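Local coordinates for SAM-dependent methyltransferase (PDB 5BP7), which binds S-adenosyl-L-homocysteine in a Rossmann-like fold and probably acts as a methyltransferase using S-adenosylmethionine, at residues I32-A36 with T225-W229; P42-K47 with L209-W215; L74-R79 with L105-V111; W215-E219 with E249-Y253. All coordinates share one frame; numbering follows the deposited sequence.

Contact 1: I32-A36 with T225-W229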
loop_
_atom_site.group_PDB
_atom_site.type_symbol
_atom_site.label_atom_id
_atom_site.label_comp_id
_atom_site.label_asym_id
_atom_site.label_seq_id
_atom_site.Cartn_x
_atom_site.Cartn_y
_atom_site.Cartn_z
ATOM N N ILE A 32 6.721 -10.434 -10.614
ATOM C CA ILE A 32 6.240 -10.745 -11.963
ATOM C C ILE A 32 4.894 -10.066 -12.266
ATOM O O ILE A 32 4.736 -9.454 -13.313
ATOM C CB ILE A 32 6.106 -12.271 -12.151
ATOM C CG1 ILE A 32 7.491 -12.912 -12.252
ATOM C CG2 ILE A 32 5.282 -12.618 -13.383
ATOM C CD1 ILE A 32 7.494 -14.383 -11.881
ATOM N N THR A 33 3.937 -10.177 -11.347
ATOM C CA THR A 33 2.608 -9.647 -11.583
ATOM C C THR A 33 2.505 -8.125 -11.451
ATOM O O THR A 33 1.683 -7.514 -12.120
ATOM C CB THR A 33 1.578 -10.269 -10.637
ATOM O OG1 THR A 33 1.917 -9.947 -9.286
ATOM C CG2 THR A 33 1.520 -11.781 -10.838
ATOM N N GLU A 34 3.341 -7.519 -10.604
ATOM C CA GLU A 34 3.255 -6.084 -10.329
ATOM C C GLU A 34 4.411 -5.220 -10.858
ATOM O O GLU A 34 4.509 -4.042 -10.495
ATOM C CB GLU A 34 3.023 -5.843 -8.832
ATOM C CG GLU A 34 1.730 -6.476 -8.339
ATOM C CD GLU A 34 1.385 -6.112 -6.907
ATOM O OE1 GLU A 34 0.690 -6.910 -6.237
ATOM O OE2 GLU A 34 1.804 -5.028 -6.460
ATOM N N SER A 35 5.221 -5.755 -11.775
ATOM C CA SER A 35 6.353 -5.003 -12.344
ATOM C C SER A 35 5.966 -3.741 -13.114
ATOM O O SER A 35 6.756 -2.814 -13.193
ATOM C CB SER A 35 7.216 -5.882 -13.255
ATOM O OG SER A 35 6.472 -6.290 -14.375
ATOM N N ALA A 36 4.755 -3.691 -13.647
ATOM C CA ALA A 36 4.269 -2.501 -14.354
ATOM C C ALA A 36 3.364 -1.586 -13.488
ATOM O O ALA A 36 2.779 -0.651 -14.008
ATOM C CB ALA A 36 3.558 -2.911 -15.635
ATOM N N THR A 225 0.128 -7.779 -17.538
ATOM C CA THR A 225 1.528 -7.978 -17.198
ATOM C C THR A 225 1.871 -9.478 -17.223
ATOM O O THR A 225 2.876 -9.870 -17.814
ATOM C CB THR A 225 1.874 -7.385 -15.811
ATOM O OG1 THR A 225 1.521 -5.998 -15.767
ATOM C CG2 THR A 225 3.369 -7.499 -15.511
HETATM N N MSE A 226 1.025 -10.293 -16.598
HETATM C CA MSE A 226 1.212 -11.746 -16.569
HETATM C C MSE A 226 1.233 -12.338 -17.948
HETATM O O MSE A 226 2.088 -13.147 -18.274
HETATM C CB MSE A 226 0.098 -12.443 -15.800
HETATM C CG MSE A 226 0.259 -12.279 -14.299
HETATM SE SE MSE A 226 -1.413 -12.751 -13.334
HETATM C CE MSE A 226 -0.678 -14.465 -12.884
ATOM N N ARG A 227 0.291 -11.928 -18.785
ATOM C CA ARG A 227 0.182 -12.505 -20.128
ATOM C C ARG A 227 1.427 -12.211 -20.935
ATOM O O ARG A 227 1.950 -13.091 -21.626
ATOM C CB ARG A 227 -1.074 -12.009 -20.855
ATOM C CG ARG A 227 -1.262 -12.527 -22.270
ATOM C CD ARG A 227 -1.249 -14.051 -22.400
ATOM N NE ARG A 227 -1.252 -14.382 -23.818
ATOM C CZ ARG A 227 -2.303 -14.776 -24.537
ATOM N NH1 ARG A 227 -3.501 -15.002 -24.001
ATOM N NH2 ARG A 227 -2.139 -14.975 -25.845
ATOM N N ARG A 228 1.899 -10.974 -20.855
ATOM C CA ARG A 228 3.117 -10.585 -21.581
ATOM C C ARG A 228 4.347 -11.274 -21.046
ATOM O O ARG A 228 5.208 -11.676 -21.813
ATOM C CB ARG A 228 3.322 -9.091 -21.521
ATOM C CG ARG A 228 2.288 -8.355 -22.335
ATOM C CD ARG A 228 2.561 -6.876 -22.329
ATOM N NE ARG A 228 1.564 -6.176 -23.124
ATOM C CZ ARG A 228 1.506 -4.858 -23.259
ATOM N NH1 ARG A 228 2.403 -4.080 -22.654
ATOM N NH2 ARG A 228 0.560 -4.318 -24.022
ATOM N N TRP A 229 4.414 -11.404 -19.725
ATOM C CA TRP A 229 5.505 -12.120 -19.096
ATOM C C TRP A 229 5.551 -13.580 -19.530
ATOM O O TRP A 229 6.631 -14.114 -19.749
ATOM C CB TRP A 229 5.409 -12.045 -17.582
ATOM C CG TRP A 229 6.589 -12.650 -16.881
ATOM C CD1 TRP A 229 7.729 -12.015 -16.519
ATOM C CD2 TRP A 229 6.733 -14.000 -16.467
ATOM N NE1 TRP A 229 8.584 -12.891 -15.891
ATOM C CE2 TRP A 229 7.988 -14.116 -15.840
ATOM C CE3 TRP A 229 5.915 -15.128 -16.548
ATOM C CZ2 TRP A 229 8.451 -15.315 -15.298
ATOM C CZ3 TRP A 229 6.384 -16.339 -16.010
ATOM C CH2 TRP A 229 7.640 -16.417 -15.399
HETATM O O HOH W 1 2.238 -5.071 -13.366
#
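Thr225 OG1 and Thr33 O are joined through one water, 2.7 Å from Thr225 OG1 and 2.8 Å from Thr33 O, to which it donates. The same water accepts from Ala36 N, so it holds the chain where it leaves the N-terminal helix 28-34 against helix 212-232, in the part of this class I methyltransferase fold that lies outside the central sheet. The hydroxyl of Thr225 is also hydrogen-bonded to Ala221 O, one turn back in its own helix. No direct hydrogen bond crosses the contact; the rest is packing. Thr225 CG2 sits against Ile32 O and Ser35 OG, while Thr33 CG2 lies beside the selenomethionine side chain of Met226, 3.7 Å from its CG. Thr33 OG1 turns back to Ile29 O, which leaves the methyl to face Met226. Helix 239-260 packs on Met226 and Trp229 through Val242. Trp229 holds CG anti to its backbone N (chi1 -174°), and this swings the indole across to Ile32. Ile32 lies along one face of it in a CH-pi contact: CG2 is 3.7 Å from the centroid of the Trp229 five-membered ring, and CD1 is 3.7 Å from Trp229 CZ2.

Contact 2: P42-K47 with L209-W215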
loop_
_atom_site.group_PDB
_atom_site.type_symbol
_atom_site.label_atom_id
_atom_site.label_comp_id
_atom_site.label_asym_id
_atom_site.label_seq_id
_atom_site.Cartn_x
_atom_site.Cartn_y
_atom_site.Cartn_z
ATOM N N PRO A 42 -5.181 -0.762 -4.310
ATOM C CA PRO A 42 -6.380 -0.476 -5.078
ATOM C C PRO A 42 -6.840 0.973 -5.021
ATOM O O PRO A 42 -8.026 1.216 -4.944
ATOM C CB PRO A 42 -7.425 -1.434 -4.471
ATOM C CG PRO A 42 -7.001 -1.600 -3.065
ATOM C CD PRO A 42 -5.497 -1.454 -3.043
ATOM N N ILE A 43 -5.940 1.926 -5.111
ATOM C CA ILE A 43 -6.352 3.303 -5.322
ATOM C C ILE A 43 -5.748 3.868 -6.587
ATOM O O ILE A 43 -4.629 3.547 -6.955
ATOM C CB ILE A 43 -6.029 4.220 -4.147
ATOM C CG1 ILE A 43 -4.584 4.079 -3.735
ATOM C CG2 ILE A 43 -6.962 3.916 -2.978
ATOM C CD1 ILE A 43 -4.107 5.331 -3.051
ATOM N N THR A 44 -6.530 4.718 -7.234
ATOM C CA THR A 44 -6.152 5.334 -8.495
ATOM C C THR A 44 -5.129 6.438 -8.271
ATOM O O THR A 44 -4.968 6.927 -7.132
ATOM C CB THR A 44 -7.378 5.939 -9.204
ATOM O OG1 THR A 44 -7.998 6.913 -8.359
ATOM C CG2 THR A 44 -8.399 4.858 -9.554
ATOM N N PRO A 45 -4.425 6.842 -9.349
ATOM C CA PRO A 45 -3.568 8.027 -9.271
ATOM C C PRO A 45 -4.327 9.285 -8.859
ATOM O O PRO A 45 -3.793 10.081 -8.080
ATOM C CB PRO A 45 -3.031 8.175 -10.699
ATOM C CG PRO A 45 -3.079 6.779 -11.267
ATOM C CD PRO A 45 -4.314 6.174 -10.665
ATOM N N GLU A 46 -5.552 9.453 -9.351
ATOM C CA GLU A 46 -6.372 10.606 -8.974
ATOM C C GLU A 46 -6.645 10.586 -7.464
ATOM O O GLU A 46 -6.588 11.626 -6.798
ATOM C CB GLU A 46 -7.677 10.675 -9.793
ATOM N N LYS A 47 -6.919 9.403 -6.918
ATOM C CA LYS A 47 -7.120 9.254 -5.457
ATOM C C LYS A 47 -5.872 9.535 -4.652
ATOM O O LYS A 47 -5.949 10.117 -3.574
ATOM C CB LYS A 47 -7.627 7.859 -5.080
ATOM C CG LYS A 47 -9.062 7.620 -5.418
ATOM C CD LYS A 47 -9.950 7.932 -4.235
ATOM C CE LYS A 47 -11.411 7.730 -4.597
ATOM N NZ LYS A 47 -11.851 6.314 -4.519
ATOM N N LEU A 209 -10.928 6.469 0.613
ATOM C CA LEU A 209 -11.285 5.059 0.439
ATOM C C LEU A 209 -11.286 4.701 -1.028
ATOM O O LEU A 209 -11.719 5.492 -1.875
ATOM C CB LEU A 209 -12.657 4.761 1.034
ATOM C CG LEU A 209 -12.829 5.203 2.483
ATOM C CD1 LEU A 209 -14.216 4.798 2.984
ATOM C CD2 LEU A 209 -11.758 4.650 3.395
ATOM N N ALA A 210 -10.817 3.499 -1.319
ATOM C CA ALA A 210 -10.887 2.962 -2.672
ATOM C C ALA A 210 -12.324 2.811 -3.099
ATOM O O ALA A 210 -13.222 2.611 -2.280
ATOM C CB ALA A 210 -10.216 1.601 -2.729
ATOM N N ASP A 211 -12.545 2.865 -4.392
ATOM C CA ASP A 211 -13.808 2.336 -4.929
ATOM C C ASP A 211 -13.493 1.125 -5.796
ATOM O O ASP A 211 -12.335 0.747 -5.963
ATOM C CB ASP A 211 -14.626 3.429 -5.661
ATOM C CG ASP A 211 -13.951 3.949 -6.911
ATOM O OD1 ASP A 211 -12.939 3.373 -7.381
ATOM O OD2 ASP A 211 -14.448 4.968 -7.440
ATOM N N GLN A 212 -14.517 0.535 -6.380
ATOM C CA GLN A 212 -14.310 -0.667 -7.190
ATOM C C GLN A 212 -13.430 -0.434 -8.420
ATOM O O GLN A 212 -12.726 -1.346 -8.847
ATOM C CB GLN A 212 -15.652 -1.283 -7.555
ATOM C CG GLN A 212 -16.392 -1.799 -6.319
ATOM C CD GLN A 212 -17.798 -2.275 -6.625
ATOM O OE1 GLN A 212 -18.526 -1.606 -7.336
ATOM N NE2 GLN A 212 -18.165 -3.459 -6.126
ATOM N N ASP A 213 -13.479 0.771 -8.987
ATOM C CA ASP A 213 -12.610 1.154 -10.115
ATOM C C ASP A 213 -11.124 1.142 -9.737
ATOM O O ASP A 213 -10.275 0.773 -10.559
ATOM C CB ASP A 213 -12.966 2.544 -10.654
ATOM C CG ASP A 213 -14.307 2.574 -11.409
ATOM O OD1 ASP A 213 -14.704 1.565 -12.063
ATOM O OD2 ASP A 213 -14.966 3.643 -11.361
ATOM N N GLY A 214 -10.826 1.518 -8.494
ATOM C CA GLY A 214 -9.471 1.426 -7.978
ATOM C C GLY A 214 -8.985 -0.015 -7.819
ATOM O O GLY A 214 -7.850 -0.344 -8.158
ATOM N N TRP A 215 -9.849 -0.876 -7.299
ATOM C CA TRP A 215 -9.585 -2.305 -7.281
ATOM C C TRP A 215 -9.359 -2.864 -8.689
ATOM O O TRP A 215 -8.437 -3.652 -8.912
ATOM C CB TRP A 215 -10.726 -3.051 -6.604
ATOM C CG TRP A 215 -10.619 -3.161 -5.167
ATOM C CD1 TRP A 215 -11.386 -2.507 -4.221
ATOM C CD2 TRP A 215 -9.730 -3.996 -4.459
ATOM N NE1 TRP A 215 -10.987 -2.879 -2.949
ATOM C CE2 TRP A 215 -9.972 -3.792 -3.073
ATOM C CE3 TRP A 215 -8.722 -4.891 -4.850
ATOM C CZ2 TRP A 215 -9.267 -4.457 -2.102
ATOM C CZ3 TRP A 215 -8.009 -5.555 -3.867
ATOM C CH2 TRP A 215 -8.276 -5.324 -2.506
HETATM O O HOH W 2 -9.960 4.260 -6.052
#
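Pro42 CB sits over the indole of Trp215, a CH-pi contact 3.6 Å from the centroid of the Trp215 five-membered ring and 19° off its normal; Pro42 CG extends the overlap to the six-membered ring. Ala210 CB adds to this apolar packing by touching Ile43 CG2. Two CA-H...O contacts run in opposite directions, Pro42 CA to Gly214 O and Gly214 CA to Pro42 O, each 3.4 Å. Gly214, without a side chain, brings its backbone directly against that of Pro42. The direct hydrogen bond across is Lys47 NZ to Leu209 O, 2.8 Å, lying in the carbonyl plane. The Lys47 chain bends at chi2 and chi4 to bring the ammonium there, and a water that it donates to bonds weakly to Asp211 OD1. Asp211 OD2, 4.1 Å from Lys47 NZ, is too far for a salt bridge but may still favour the positive charge. Two capping bonds start the helices, Lys47 N to Thr44 OG1 and Gly214 N to Asp211 OD1. The arrangement is thus two N-capped helix starts brought together, just after His40 and Asn41, which bind S-adenosyl-L-homocysteine, and at the end of edge strand 202-209.

Contact 3: L74-R79 with L105-V111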
loop_
_atom_site.group_PDB
_atom_site.type_symbol
_atom_site.label_atom_id
_atom_site.label_comp_id
_atom_site.label_asym_id
_atom_site.label_seq_id
_atom_site.Cartn_x
_atom_site.Cartn_y
_atom_site.Cartn_z
ATOM N N LEU A 74 5.551 9.084 -2.458
ATOM C CA LEU A 74 6.621 10.023 -2.115
ATOM C C LEU A 74 7.003 10.904 -3.302
ATOM O O LEU A 74 7.156 12.121 -3.149
ATOM C CB LEU A 74 7.859 9.289 -1.561
ATOM C CG LEU A 74 7.731 8.757 -0.128
ATOM C CD1 LEU A 74 8.982 7.987 0.273
ATOM C CD2 LEU A 74 7.521 9.888 0.861
ATOM N N CYS A 75 7.151 10.293 -4.471
ATOM C CA CYS A 75 7.596 11.030 -5.639
ATOM C C CYS A 75 6.592 12.079 -6.074
ATOM O O CYS A 75 6.952 13.240 -6.279
ATOM C CB CYS A 75 7.899 10.095 -6.808
ATOM S SG CYS A 75 9.404 9.115 -6.599
ATOM N N THR A 76 5.334 11.675 -6.224
ATOM C CA THR A 76 4.302 12.603 -6.706
ATOM C C THR A 76 4.024 13.744 -5.681
ATOM O O THR A 76 3.805 14.896 -6.057
ATOM C CB THR A 76 2.986 11.895 -7.047
ATOM O OG1 THR A 76 2.498 11.180 -5.898
ATOM C CG2 THR A 76 3.153 10.956 -8.235
ATOM N N TRP A 77 4.076 13.415 -4.403
ATOM C CA TRP A 77 3.882 14.429 -3.362
ATOM C C TRP A 77 5.114 15.362 -3.222
ATOM O O TRP A 77 4.964 16.554 -2.897
ATOM C CB TRP A 77 3.531 13.772 -2.014
ATOM C CG TRP A 77 2.189 13.089 -1.963
ATOM C CD1 TRP A 77 1.293 12.934 -2.986
ATOM C CD2 TRP A 77 1.629 12.391 -0.840
ATOM N NE1 TRP A 77 0.212 12.207 -2.562
ATOM C CE2 TRP A 77 0.394 11.859 -1.251
ATOM C CE3 TRP A 77 2.066 12.158 0.478
ATOM C CZ2 TRP A 77 -0.431 11.133 -0.389
ATOM C CZ3 TRP A 77 1.243 11.431 1.337
ATOM C CH2 TRP A 77 0.012 10.922 0.898
ATOM N N ALA A 78 6.317 14.834 -3.458
ATOM C CA ALA A 78 7.510 15.696 -3.552
ATOM C C ALA A 78 7.367 16.701 -4.692
ATOM O O ALA A 78 7.637 17.899 -4.507
ATOM C CB ALA A 78 8.775 14.880 -3.709
ATOM N N ARG A 79 6.899 16.217 -5.843
ATOM C CA ARG A 79 6.614 17.094 -6.984
ATOM C C ARG A 79 5.524 18.130 -6.666
ATOM O O ARG A 79 5.730 19.320 -6.878
ATOM C CB ARG A 79 6.196 16.275 -8.198
ATOM C CG ARG A 79 5.953 17.081 -9.475
ATOM C CD ARG A 79 5.285 16.214 -10.541
ATOM N NE ARG A 79 3.984 15.746 -10.062
ATOM C CZ ARG A 79 3.348 14.639 -10.447
ATOM N NH1 ARG A 79 3.855 13.841 -11.391
ATOM N NH2 ARG A 79 2.174 14.326 -9.895
ATOM N N LEU A 105 10.812 12.563 -12.319
ATOM C CA LEU A 105 10.020 13.719 -11.882
ATOM C C LEU A 105 10.832 14.883 -11.290
ATOM O O LEU A 105 10.254 15.849 -10.833
ATOM C CB LEU A 105 8.971 13.267 -10.871
ATOM C CG LEU A 105 7.968 12.210 -11.325
ATOM C CD1 LEU A 105 6.979 11.975 -10.200
ATOM C CD2 LEU A 105 7.229 12.614 -12.588
ATOM N N GLY A 106 12.154 14.805 -11.323
ATOM C CA GLY A 106 13.002 15.885 -10.822
ATOM C C GLY A 106 13.006 16.058 -9.310
ATOM O O GLY A 106 13.226 17.151 -8.827
ATOM N N VAL A 107 12.773 14.983 -8.569
ATOM C CA VAL A 107 12.704 15.051 -7.097
ATOM C C VAL A 107 13.659 14.078 -6.398
ATOM O O VAL A 107 13.458 13.743 -5.228
ATOM C CB VAL A 107 11.255 14.840 -6.592
ATOM C CG1 VAL A 107 10.340 15.947 -7.110
ATOM C CG2 VAL A 107 10.724 13.469 -6.986
ATOM N N ALA A 108 14.704 13.642 -7.097
ATOM C CA ALA A 108 15.697 12.731 -6.526
ATOM C C ALA A 108 16.467 13.317 -5.337
ATOM O O ALA A 108 16.901 12.582 -4.472
ATOM C CB ALA A 108 16.677 12.289 -7.592
ATOM N N ASP A 109 16.617 14.634 -5.296
ATOM C CA ASP A 109 17.220 15.302 -4.131
ATOM C C ASP A 109 16.256 15.514 -2.957
ATOM O O ASP A 109 16.675 15.938 -1.897
ATOM C CB ASP A 109 17.896 16.637 -4.524
ATOM C CG ASP A 109 16.930 17.656 -5.154
ATOM O OD1 ASP A 109 15.805 17.305 -5.604
ATOM O OD2 ASP A 109 17.340 18.830 -5.255
ATOM N N ARG A 110 14.970 15.241 -3.148
ATOM C CA ARG A 110 13.966 15.429 -2.103
ATOM C C ARG A 110 13.548 14.142 -1.406
ATOM O O ARG A 110 13.251 14.146 -0.209
ATOM C CB ARG A 110 12.748 16.132 -2.702
ATOM C CG ARG A 110 13.062 17.547 -3.129
ATOM C CD ARG A 110 11.802 18.319 -3.433
ATOM N NE ARG A 110 11.260 18.880 -2.189
ATOM C CZ ARG A 110 11.848 19.876 -1.512
ATOM N NH1 ARG A 110 12.980 20.433 -1.942
ATOM N NH2 ARG A 110 11.309 20.321 -0.389
ATOM N N VAL A 111 13.497 13.041 -2.147
ATOM C CA VAL A 111 13.074 11.759 -1.570
ATOM C C VAL A 111 14.124 10.670 -1.809
ATOM O O VAL A 111 14.722 10.597 -2.867
ATOM C CB VAL A 111 11.685 11.293 -2.078
ATOM C CG1 VAL A 111 10.597 12.223 -1.578
ATOM C CG2 VAL A 111 11.651 11.170 -3.610
#
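This is an apolar contact between helix and loop inside the Rossmann-like, S-adenosyl-L-homocysteine-binding part of the methyltransferase fold: helix 72-81 packs against the turn that leads from helix 92-104 into the edge strand 111-115. Ala78 is at its middle, with CB 3.8 Å from Val107 CB and 3.9 Å from Val111 CG1. The small methyl lets both valines come close to the helix. Val107 spreads its two methyls over the helix: CG1 reaches 3.7 Å from Arg79 N and CG2 3.8 Å from Cys75 O, so the side chain rests on the helix backbone as well as on Ala78. Val111 CG1 goes on to Leu74, 4.0 Å from its CB. Further along, Leu105 CD1 meets Cys75 CB, and both Leu105 methyls lie 3.8 Å from Arg79 NH1. Arg79 extends from the helix and bends at chi3, crossing Leu105 at a slant. Gly106, with positive phi, ends the preceding helix in a Schellman motif and turns the chain so that Val107 faces helix 72-81. Val107 O then accepts from both Arg110 N and Val111 N, which makes the turn compact. Arg110 CB touches Ala78 CB, while its guanidinium is hydrogen-bonded beyond the helix, NH2 to Gly82 O and NE to Ile83 O. Phe113, Ala102 and Ile83 enlarge the apolar cluster. No hydrogen bond joins the two segments directly, so their fit rests on the shapes of aliphatic groups, with Arg79, on the solvent-exposed side of the contact, adding its guanidinium beside Leu105.

Contact 4: W215-E219 with E249-Y253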
loop_
_atom_site.group_PDB
_atom_site.type_symbol
_atom_site.label_atom_id
_atom_site.label_comp_id
_atom_site.label_asym_id
_atom_site.label_seq_id
_atom_site.Cartn_x
_atom_site.Cartn_y
_atom_site.Cartn_z
ATOM N N TRP A 215 -9.849 -0.876 -7.299
ATOM C CA TRP A 215 -9.585 -2.305 -7.281
ATOM C C TRP A 215 -9.359 -2.864 -8.689
ATOM O O TRP A 215 -8.437 -3.652 -8.912
ATOM C CB TRP A 215 -10.726 -3.051 -6.604
ATOM C CG TRP A 215 -10.619 -3.161 -5.167
ATOM C CD1 TRP A 215 -11.386 -2.507 -4.221
ATOM C CD2 TRP A 215 -9.730 -3.996 -4.459
ATOM N NE1 TRP A 215 -10.987 -2.879 -2.949
ATOM C CE2 TRP A 215 -9.972 -3.792 -3.073
ATOM C CE3 TRP A 215 -8.722 -4.891 -4.850
ATOM C CZ2 TRP A 215 -9.267 -4.457 -2.102
ATOM C CZ3 TRP A 215 -8.009 -5.555 -3.867
ATOM C CH2 TRP A 215 -8.276 -5.324 -2.506
ATOM N N ASP A 216 -10.179 -2.438 -9.634
ATOM C CA ASP A 216 -10.010 -2.858 -11.025
ATOM C C ASP A 216 -8.614 -2.511 -11.537
ATOM O O ASP A 216 -7.973 -3.340 -12.168
ATOM C CB ASP A 216 -11.069 -2.239 -11.941
ATOM C CG ASP A 216 -12.472 -2.807 -11.727
ATOM O OD1 ASP A 216 -12.632 -3.831 -11.008
ATOM O OD2 ASP A 216 -13.449 -2.213 -12.283
ATOM N N ARG A 217 -8.142 -1.294 -11.264
ATOM C CA ARG A 217 -6.778 -0.875 -11.691
ATOM C C ARG A 217 -5.705 -1.744 -11.104
ATOM O O ARG A 217 -4.824 -2.207 -11.804
ATOM C CB ARG A 217 -6.451 0.595 -11.329
ATOM C CG ARG A 217 -7.244 1.686 -12.048
ATOM C CD ARG A 217 -7.090 1.695 -13.559
ATOM N NE ARG A 217 -7.882 0.632 -14.190
ATOM C CZ ARG A 217 -7.398 -0.355 -14.937
ATOM N NH1 ARG A 217 -6.093 -0.489 -15.168
ATOM N NH2 ARG A 217 -8.246 -1.234 -15.450
ATOM N N TYR A 218 -5.807 -1.981 -9.814
ATOM C CA TYR A 218 -4.835 -2.786 -9.119
ATOM C C TYR A 218 -4.806 -4.253 -9.600
ATOM O O TYR A 218 -3.733 -4.788 -9.900
ATOM C CB TYR A 218 -5.093 -2.717 -7.620
ATOM C CG TYR A 218 -4.198 -3.631 -6.853
ATOM C CD1 TYR A 218 -2.822 -3.481 -6.916
ATOM C CD2 TYR A 218 -4.715 -4.688 -6.117
ATOM C CE1 TYR A 218 -1.988 -4.348 -6.252
ATOM C CE2 TYR A 218 -3.875 -5.553 -5.430
ATOM C CZ TYR A 218 -2.514 -5.365 -5.512
ATOM O OH TYR A 218 -1.679 -6.213 -4.877
ATOM N N GLU A 219 -5.983 -4.874 -9.733
ATOM C CA GLU A 219 -6.037 -6.281 -10.136
ATOM C C GLU A 219 -5.912 -6.495 -11.628
ATOM O O GLU A 219 -5.097 -7.317 -12.050
ATOM C CB GLU A 219 -7.287 -6.995 -9.627
ATOM C CG GLU A 219 -7.375 -7.050 -8.116
ATOM C CD GLU A 219 -6.337 -7.935 -7.422
ATOM O OE1 GLU A 219 -5.538 -8.649 -8.078
ATOM O OE2 GLU A 219 -6.315 -7.903 -6.167
ATOM N N GLU A 249 -7.899 -15.893 -11.952
ATOM C CA GLU A 249 -7.954 -14.628 -11.190
ATOM C C GLU A 249 -9.129 -13.707 -11.551
ATOM O O GLU A 249 -9.712 -13.129 -10.652
ATOM C CB GLU A 249 -6.629 -13.853 -11.259
ATOM C CG GLU A 249 -5.589 -14.236 -10.209
ATOM C CD GLU A 249 -6.035 -13.895 -8.806
ATOM O OE1 GLU A 249 -6.461 -14.817 -8.084
ATOM O OE2 GLU A 249 -5.975 -12.705 -8.415
ATOM N N PRO A 250 -9.450 -13.535 -12.855
ATOM C CA PRO A 250 -10.542 -12.611 -13.170
ATOM C C PRO A 250 -11.871 -13.009 -12.507
ATOM O O PRO A 250 -12.541 -12.151 -11.914
ATOM C CB PRO A 250 -10.632 -12.682 -14.702
ATOM C CG PRO A 250 -9.223 -12.974 -15.121
ATOM C CD PRO A 250 -8.715 -13.940 -14.071
ATOM N N GLY A 251 -12.209 -14.298 -12.582
ATOM C CA GLY A 251 -13.381 -14.839 -11.904
ATOM C C GLY A 251 -13.338 -14.696 -10.382
ATOM O O GLY A 251 -14.333 -14.320 -9.763
ATOM N N ARG A 252 -12.208 -15.036 -9.768
ATOM C CA ARG A 252 -12.076 -14.956 -8.306
ATOM C C ARG A 252 -12.256 -13.502 -7.874
ATOM O O ARG A 252 -13.000 -13.223 -6.939
ATOM C CB ARG A 252 -10.718 -15.498 -7.805
ATOM C CG ARG A 252 -10.561 -15.582 -6.270
ATOM C CD ARG A 252 -9.120 -15.452 -5.762
ATOM N NE ARG A 252 -8.495 -14.225 -6.269
ATOM C CZ ARG A 252 -8.774 -12.986 -5.848
ATOM N NH1 ARG A 252 -9.662 -12.758 -4.873
ATOM N NH2 ARG A 252 -8.159 -11.944 -6.403
ATOM N N TYR A 253 -11.534 -12.609 -8.540
ATOM C CA TYR A 253 -11.579 -11.182 -8.247
ATOM C C TYR A 253 -13.023 -10.642 -8.299
ATOM O O TYR A 253 -13.513 -10.051 -7.335
ATOM C CB TYR A 253 -10.659 -10.393 -9.195
ATOM C CG TYR A 253 -10.925 -8.918 -9.129
ATOM C CD1 TYR A 253 -10.649 -8.209 -7.960
ATOM C CD2 TYR A 253 -11.529 -8.232 -10.198
ATOM C CE1 TYR A 253 -10.956 -6.865 -7.848
ATOM C CE2 TYR A 253 -11.812 -6.869 -10.099
ATOM C CZ TYR A 253 -11.531 -6.193 -8.918
ATOM O OH TYR A 253 -11.831 -4.867 -8.757
HETATM O O HOH W 3 -5.607 -10.424 -10.151
#
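Tyr253 OH donates to Asp216 OD1 at 2.6 Å, the short direct hydrogen bond between these two helix segments. It meets the oxygen on the anti side, 26° out of the carboxylate plane; the carboxylate and phenol planes stand 75° apart. Tyr253 reaches out from its helix with CG opposite the backbone N, a setting that sends the ring across toward helix 212-232. There Trp215 CB lies at the ring's edge, 3.0 Å from Tyr253 OH, and Glu219 CB lies over one face, in a CH-pi contact 4.0 Å from the Tyr253 ring centroid. Glu219 CG comes nearer still, 3.5 Å from Tyr253 CD1. In the next shell Arg258 forms a salt bridge with Asp216 OD1, so that oxygen takes a charged partner besides the phenol. A bend at chi2 carries the Glu219 carboxylate toward Glu249. One water donates to both Glu219 OE1 and Glu249 OE2, 2.7 and 2.9 Å away, and probably eases the approach of two acidic groups. Lys222 pairs with Glu219 OE1, while Arg252 grips Glu249 side-on through NE and NH2, one nitrogen to each oxygen; Arg252 NH1 reaches Gly178 O. The segment axes run nearly antiparallel at 155° and 11.9 Å apart, a spacing spanned by the tyrosine. Trp223 also touches Tyr253, and beyond Trp215 the layer continues onto Leu261 and Trp263 of strand 261-270.

From the N terminus, helix 28-34 opens contact 1, which closes only at residues 225-229 and so encloses most of the chain. Contact 2 starts next, at 42-47, and closes at 209-215; it is nested inside contact 1 and itself encloses contact 3, the local link between helix 72-81 and the turn before strand 111-115. Contact 4 follows contact 2 in series, sharing Trp215, and crosses contact 1, because its first segment lies inside that loop and its second beyond it. Helix 212-232 serves contacts 1, 2 and 4, tying both N-terminal segments to helix 239-260. Glu34 and Tyr218 probably hydrogen-bond between contacts 1 and 4; contact 3 stands apart.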